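Local coordinates for Ras-related protein Rab-21 (Homo sapiens, PDB 1Z08) that belongs to the Rab branch of the Ras-like small G proteins and holds phosphoaminophosphonic acid-guanylate ester and a magnesium ion in its P-loop-type domain, at residues A[7-12]-A[81-86]; A[41-46]-A[58-63]. The protein carries 1 engineered substitution. All blocks are in the same frame, centred on the assembly; numbering follows the deposited sequence.

How the contacts relate
Both contacts lie in the one six-stranded mixed sheet, their centres about 9 Å apart. Contact 1 joins the neighbouring parallel strands 5-12 and 81-87 close to the centre of the chain; contact 2 joins the hairpin strands 42-49 and 54-61 toward one border of the sheet, where 42-49 is the outermost strand. Along the sequence, both segments of contact 2 fall between 7-12 and 81-86. Strand 54-61 lies beside strand 5-12, so the two contacts meet directly: V9 O accepts a backbone hydrogen bond from W60 N, and T62 OG1 is hydrogen-bonded to L11 O. The sheet thus runs from buried core to border, with the magnesium and nucleotide site near the C-terminal ends of 5-12 and 54-61.

Contact 1 (A[7-12]-A[81-86]); sequences FKVVLL and GAILVY
K8 and G81 open the pairing of two parallel strands, with G81 N giving its hydrogen to K8 O at 3.1 Å. The K8 amine itself turns elsewhere, to the carbonyls of R77 and Y75. At V9, CG1 stands anti to the backbone N (chi1 172°), which sets this methyl against the end of I83, 3.7 Å from its CD1; the two side chains run obliquely past each other. V10 is held through both its backbone polar atoms: its N donates to G81 O, and its O receives I83 N at 2.8 Å in a nearly straight bond. Its CG1 packs on A82 CB. L11 lies alongside I83 and points the same way; L11 CG lies 4.0 Å from I83 CB, on the face where F160 and L163 of helix 156-168 touch I83. On the other face, L12 CD1 meets L84 CD2 at 3.6 Å, where helix 91-108 packs W100 on L12 and V101 on L84. L12 N bonds to I83 O, and L12 O takes V85 N at 2.8 Å with an N-H...O angle of 177°. Such neighbouring parallel strands, with helices packed on both faces, form the central sheet of the Ras-like P-loop fold.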
loop_
_atom_site.group_PDB
_atom_site.type_symbol
_atom_site.label_atom_id
_atom_site.label_comp_id
_atom_site.label_asym_id
_atom_site.label_seq_id
_atom_site.Cartn_x
_atom_site.Cartn_y
_atom_site.Cartn_z
ATOM N N PHE A 7 6.951 4.123 -12.735
ATOM C CA PHE A 7 5.680 3.579 -12.263
ATOM C C PHE A 7 4.935 4.538 -11.340
ATOM O O PHE A 7 5.547 5.248 -10.542
ATOM C CB PHE A 7 5.891 2.248 -11.530
ATOM C CG PHE A 7 6.505 1.162 -12.379
ATOM C CD1 PHE A 7 7.698 0.561 -11.993
ATOM C CD2 PHE A 7 5.883 0.729 -13.549
ATOM C CE1 PHE A 7 8.272 -0.452 -12.759
ATOM C CE2 PHE A 7 6.450 -0.283 -14.328
ATOM C CZ PHE A 7 7.646 -0.876 -13.929
ATOM N N LYS A 8 3.609 4.542 -11.461
ATOM C CA LYS A 8 2.738 5.284 -10.551
ATOM C C LYS A 8 2.083 4.324 -9.563
ATOM O O LYS A 8 1.451 3.344 -9.963
ATOM C CB LYS A 8 1.667 6.057 -11.328
ATOM C CG LYS A 8 0.645 6.761 -10.438
ATOM C CD LYS A 8 -0.318 7.611 -11.245
ATOM C CE LYS A 8 -1.337 8.274 -10.336
ATOM N NZ LYS A 8 -2.235 9.194 -11.089
ATOM N N VAL A 9 2.244 4.620 -8.276
ATOM C CA VAL A 9 1.702 3.797 -7.198
ATOM C C VAL A 9 0.832 4.669 -6.290
ATOM O O VAL A 9 1.232 5.769 -5.908
ATOM C CB VAL A 9 2.849 3.107 -6.396
ATOM C CG1 VAL A 9 2.320 2.406 -5.160
ATOM C CG2 VAL A 9 3.601 2.117 -7.285
ATOM N N VAL A 10 -0.365 4.182 -5.966
ATOM C CA VAL A 10 -1.289 4.913 -5.102
ATOM C C VAL A 10 -1.541 4.136 -3.806
ATOM O O VAL A 10 -1.720 2.919 -3.831
ATOM C CB VAL A 10 -2.626 5.247 -5.843
ATOM C CG1 VAL A 10 -3.354 3.981 -6.295
ATOM C CG2 VAL A 10 -3.533 6.122 -4.991
ATOM N N LEU A 11 -1.524 4.846 -2.683
ATOM C CA LEU A 11 -1.903 4.262 -1.399
ATOM C C LEU A 11 -3.348 4.623 -1.076
ATOM O O LEU A 11 -3.753 5.786 -1.167
ATOM C CB LEU A 11 -0.958 4.713 -0.278
ATOM C CG LEU A 11 0.363 3.941 -0.159
ATOM C CD1 LEU A 11 1.418 4.475 -1.124
ATOM C CD2 LEU A 11 0.883 3.980 1.266
ATOM N N LEU A 12 -4.128 3.608 -0.720
ATOM C CA LEU A 12 -5.528 3.802 -0.369
ATOM C C LEU A 12 -5.825 3.119 0.958
ATOM O O LEU A 12 -5.153 2.155 1.330
ATOM C CB LEU A 12 -6.441 3.267 -1.481
ATOM C CG LEU A 12 -6.261 3.907 -2.867
ATOM C CD1 LEU A 12 -6.779 3.011 -3.981
ATOM C CD2 LEU A 12 -6.902 5.292 -2.932
ATOM N N GLY A 81 0.336 0.406 -9.943
ATOM C CA GLY A 81 0.204 -0.368 -8.716
ATOM C C GLY A 81 -0.654 0.352 -7.696
ATOM O O GLY A 81 -0.731 1.582 -7.689
ATOM N N ALA A 82 -1.315 -0.420 -6.841
ATOM C CA ALA A 82 -2.102 0.145 -5.757
ATOM C C ALA A 82 -1.794 -0.593 -4.466
ATOM O O ALA A 82 -1.725 -1.823 -4.448
ATOM C CB ALA A 82 -3.585 0.080 -6.074
ATOM N N ILE A 83 -1.603 0.173 -3.397
ATOM C CA ILE A 83 -1.299 -0.376 -2.083
ATOM C C ILE A 83 -2.494 -0.097 -1.181
ATOM O O ILE A 83 -2.717 1.039 -0.751
ATOM C CB ILE A 83 -0.003 0.228 -1.492
ATOM C CG1 ILE A 83 1.189 -0.045 -2.421
ATOM C CG2 ILE A 83 0.261 -0.330 -0.092
ATOM C CD1 ILE A 83 2.492 0.599 -1.967
ATOM N N LEU A 84 -3.274 -1.140 -0.922
ATOM C CA LEU A 84 -4.478 -1.007 -0.121
ATOM C C LEU A 84 -4.151 -1.372 1.316
ATOM O O LEU A 84 -3.920 -2.538 1.643
ATOM C CB LEU A 84 -5.613 -1.873 -0.680
ATOM C CG LEU A 84 -5.954 -1.735 -2.171
ATOM C CD1 LEU A 84 -7.159 -2.584 -2.497
ATOM C CD2 LEU A 84 -6.214 -0.297 -2.579
ATOM N N VAL A 85 -4.118 -0.350 2.161
ATOM C CA VAL A 85 -3.608 -0.477 3.520
ATOM C C VAL A 85 -4.749 -0.611 4.521
ATOM O O VAL A 85 -5.723 0.138 4.470
ATOM C CB VAL A 85 -2.716 0.742 3.906
ATOM C CG1 VAL A 85 -2.022 0.510 5.247
ATOM C CG2 VAL A 85 -1.680 1.023 2.818
ATOM N N TYR A 86 -4.621 -1.578 5.424
ATOM C CA TYR A 86 -5.502 -1.660 6.577
ATOM C C TYR A 86 -4.698 -1.782 7.873
ATOM O O TYR A 86 -3.487 -2.030 7.853
ATOM C CB TYR A 86 -6.507 -2.809 6.429
ATOM C CG TYR A 86 -5.904 -4.189 6.504
ATOM C CD1 TYR A 86 -5.863 -4.887 7.713
ATOM C CD2 TYR A 86 -5.388 -4.808 5.365
ATOM C CE1 TYR A 86 -5.309 -6.155 7.790
ATOM C CE2 TYR A 86 -4.832 -6.083 5.429
ATOM C CZ TYR A 86 -4.800 -6.749 6.649
ATOM O OH TYR A 86 -4.256 -8.007 6.730
#

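Contact 2 (A[41-46]-A[58-63])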
loop_
_atom_site.group_PDB
_atom_site.type_symbol
_atom_site.label_atom_id
_atom_site.label_comp_id
_atom_site.label_asym_id
_atom_site.label_seq_id
_atom_site.Cartn_x
_atom_site.Cartn_y
_atom_site.Cartn_z
ATOM N N ALA A 41 -4.616 14.646 -1.931
ATOM C CA ALA A 41 -3.654 13.797 -2.633
ATOM C C ALA A 41 -2.393 14.548 -3.066
ATOM O O ALA A 41 -2.454 15.713 -3.461
ATOM C CB ALA A 41 -4.311 13.141 -3.837
ATOM N N SER A 42 -1.257 13.860 -2.983
ATOM C CA SER A 42 0.019 14.373 -3.489
ATOM C C SER A 42 0.992 13.218 -3.712
ATOM O O SER A 42 0.794 12.127 -3.174
ATOM C CB SER A 42 0.622 15.405 -2.528
ATOM O OG SER A 42 1.037 14.799 -1.318
ATOM N N PHE A 43 2.042 13.455 -4.494
ATOM C CA PHE A 43 3.037 12.407 -4.723
ATOM C C PHE A 43 4.485 12.811 -4.465
ATOM O O PHE A 43 4.856 13.983 -4.582
ATOM C CB PHE A 43 2.864 11.761 -6.106
ATOM C CG PHE A 43 3.551 12.491 -7.234
ATOM C CD1 PHE A 43 4.779 12.048 -7.718
ATOM C CD2 PHE A 43 2.959 13.603 -7.831
ATOM C CE1 PHE A 43 5.416 12.706 -8.772
ATOM C CE2 PHE A 43 3.586 14.269 -8.883
ATOM C CZ PHE A 43 4.812 13.816 -9.357
ATOM N N LEU A 44 5.284 11.815 -4.093
ATOM C CA LEU A 44 6.724 11.964 -3.934
ATOM C C LEU A 44 7.429 10.991 -4.871
ATOM O O LEU A 44 6.842 9.989 -5.289
ATOM C CB LEU A 44 7.135 11.683 -2.486
ATOM C CG LEU A 44 6.667 12.665 -1.409
ATOM C CD1 LEU A 44 6.658 11.987 -0.043
ATOM C CD2 LEU A 44 7.544 13.918 -1.385
ATOM N N THR A 45 8.684 11.289 -5.195
ATOM C CA THR A 45 9.482 10.440 -6.079
ATOM C C THR A 45 10.497 9.618 -5.292
ATOM O O THR A 45 11.254 10.163 -4.485
ATOM C CB THR A 45 10.202 11.277 -7.160
ATOM O OG1 THR A 45 9.231 12.033 -7.895
ATOM C CG2 THR A 45 10.978 10.385 -8.130
ATOM N N LYS A 46 10.497 8.309 -5.538
ATOM C CA LYS A 46 11.470 7.387 -4.961
ATOM C C LYS A 46 12.174 6.616 -6.079
ATOM O O LYS A 46 11.525 6.088 -6.980
ATOM C CB LYS A 46 10.773 6.421 -3.992
ATOM C CG LYS A 46 11.674 5.360 -3.366
ATOM C CD LYS A 46 12.359 5.850 -2.103
ATOM C CE LYS A 46 13.240 4.756 -1.512
ATOM N NZ LYS A 46 13.941 5.216 -0.286
ATOM N N ALA A 58 6.504 7.088 -8.612
ATOM C CA ALA A 58 5.665 8.203 -8.203
ATOM C C ALA A 58 4.689 7.655 -7.174
ATOM O O ALA A 58 3.713 6.986 -7.527
ATOM C CB ALA A 58 4.926 8.790 -9.395
ATOM N N ILE A 59 4.975 7.921 -5.904
ATOM C CA ILE A 59 4.204 7.358 -4.802
ATOM C C ILE A 59 3.164 8.368 -4.331
ATOM O O ILE A 59 3.504 9.383 -3.715
ATOM C CB ILE A 59 5.115 6.924 -3.621
ATOM C CG1 ILE A 59 6.155 5.894 -4.092
ATOM C CG2 ILE A 59 4.273 6.372 -2.462
ATOM C CD1 ILE A 59 7.241 5.588 -3.070
ATOM N N TRP A 60 1.902 8.069 -4.625
ATOM C CA TRP A 60 0.784 8.941 -4.285
ATOM C C TRP A 60 0.175 8.596 -2.935
ATOM O O TRP A 60 -0.137 7.434 -2.669
ATOM C CB TRP A 60 -0.299 8.864 -5.360
ATOM C CG TRP A 60 0.013 9.664 -6.573
ATOM C CD1 TRP A 60 0.833 9.304 -7.603
ATOM C CD2 TRP A 60 -0.487 10.967 -6.890
ATOM N NE1 TRP A 60 0.879 10.308 -8.543
ATOM C CE2 TRP A 60 0.075 11.339 -8.132
ATOM C CE3 TRP A 60 -1.349 11.862 -6.242
ATOM C CZ2 TRP A 60 -0.202 12.569 -8.744
ATOM C CZ3 TRP A 60 -1.628 13.084 -6.851
ATOM C CH2 TRP A 60 -1.053 13.426 -8.090
ATOM N N ASP A 61 0.020 9.622 -2.099
ATOM C CA ASP A 61 -0.667 9.531 -0.812
ATOM C C ASP A 61 -2.048 10.173 -0.966
ATOM O O ASP A 61 -2.213 11.097 -1.765
ATOM C CB ASP A 61 0.140 10.269 0.259
ATOM C CG ASP A 61 -0.215 9.842 1.681
ATOM O OD1 ASP A 61 -1.105 8.986 1.876
ATOM O OD2 ASP A 61 0.419 10.377 2.613
ATOM N N THR A 62 -3.028 9.685 -0.207
ATOM C CA THR A 62 -4.411 10.180 -0.295
ATOM C C THR A 62 -5.000 10.533 1.069
ATOM O O THR A 62 -4.509 10.081 2.103
ATOM C CB THR A 62 -5.361 9.145 -0.962
ATOM O OG1 THR A 62 -5.222 7.870 -0.319
ATOM C CG2 THR A 62 -5.074 9.002 -2.449
ATOM N N ALA A 63 -6.055 11.343 1.061
ATOM C CA ALA A 63 -6.834 11.614 2.263
ATOM C C ALA A 63 -7.773 10.436 2.511
ATOM O O ALA A 63 -8.654 10.159 1.697
ATOM C CB ALA A 63 -7.624 12.906 2.102
#
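F43 packs against W60 across an antiparallel beta hairpin of the Ras-like fold, formed by strands 42-49 and 54-61. Chi1 of 85° places F43 CG between its own backbone N and carbonyl carbon, which turns the ring toward A58 and W60. F43 CB sits almost squarely over the five-membered ring of W60, 3.3 Å from its centroid and 3° off the normal, a CH-pi contact. Next, CG lies 3.7 Å from W60 NE1. There the ring divides: CD2 reaches W60 CZ2 at 3.4 Å, with CE2 farther off the same atom, whereas CD1 meets A58 CB at 3.7 Å and CE1 follows along the same methyl. The F43 ring and the five-membered ring of W60 lie near parallel, at 23°, but are slid apart and barely overlap. A41 CB comes at the edge of the indole, near its plane, and K8 makes a cation-pi contact with W60. Four backbone bonds join 41-46 to 58-63, two between S42 and D61 and two between L44 and I59. V23 of helix 19-28 touches both L44 and I59. At the C-terminal end of strand 54-61, D61 OD2 bonds T20 OG1 of the magnesium site, and T62 N makes a weak 2.9 Å bond to D61 OD1.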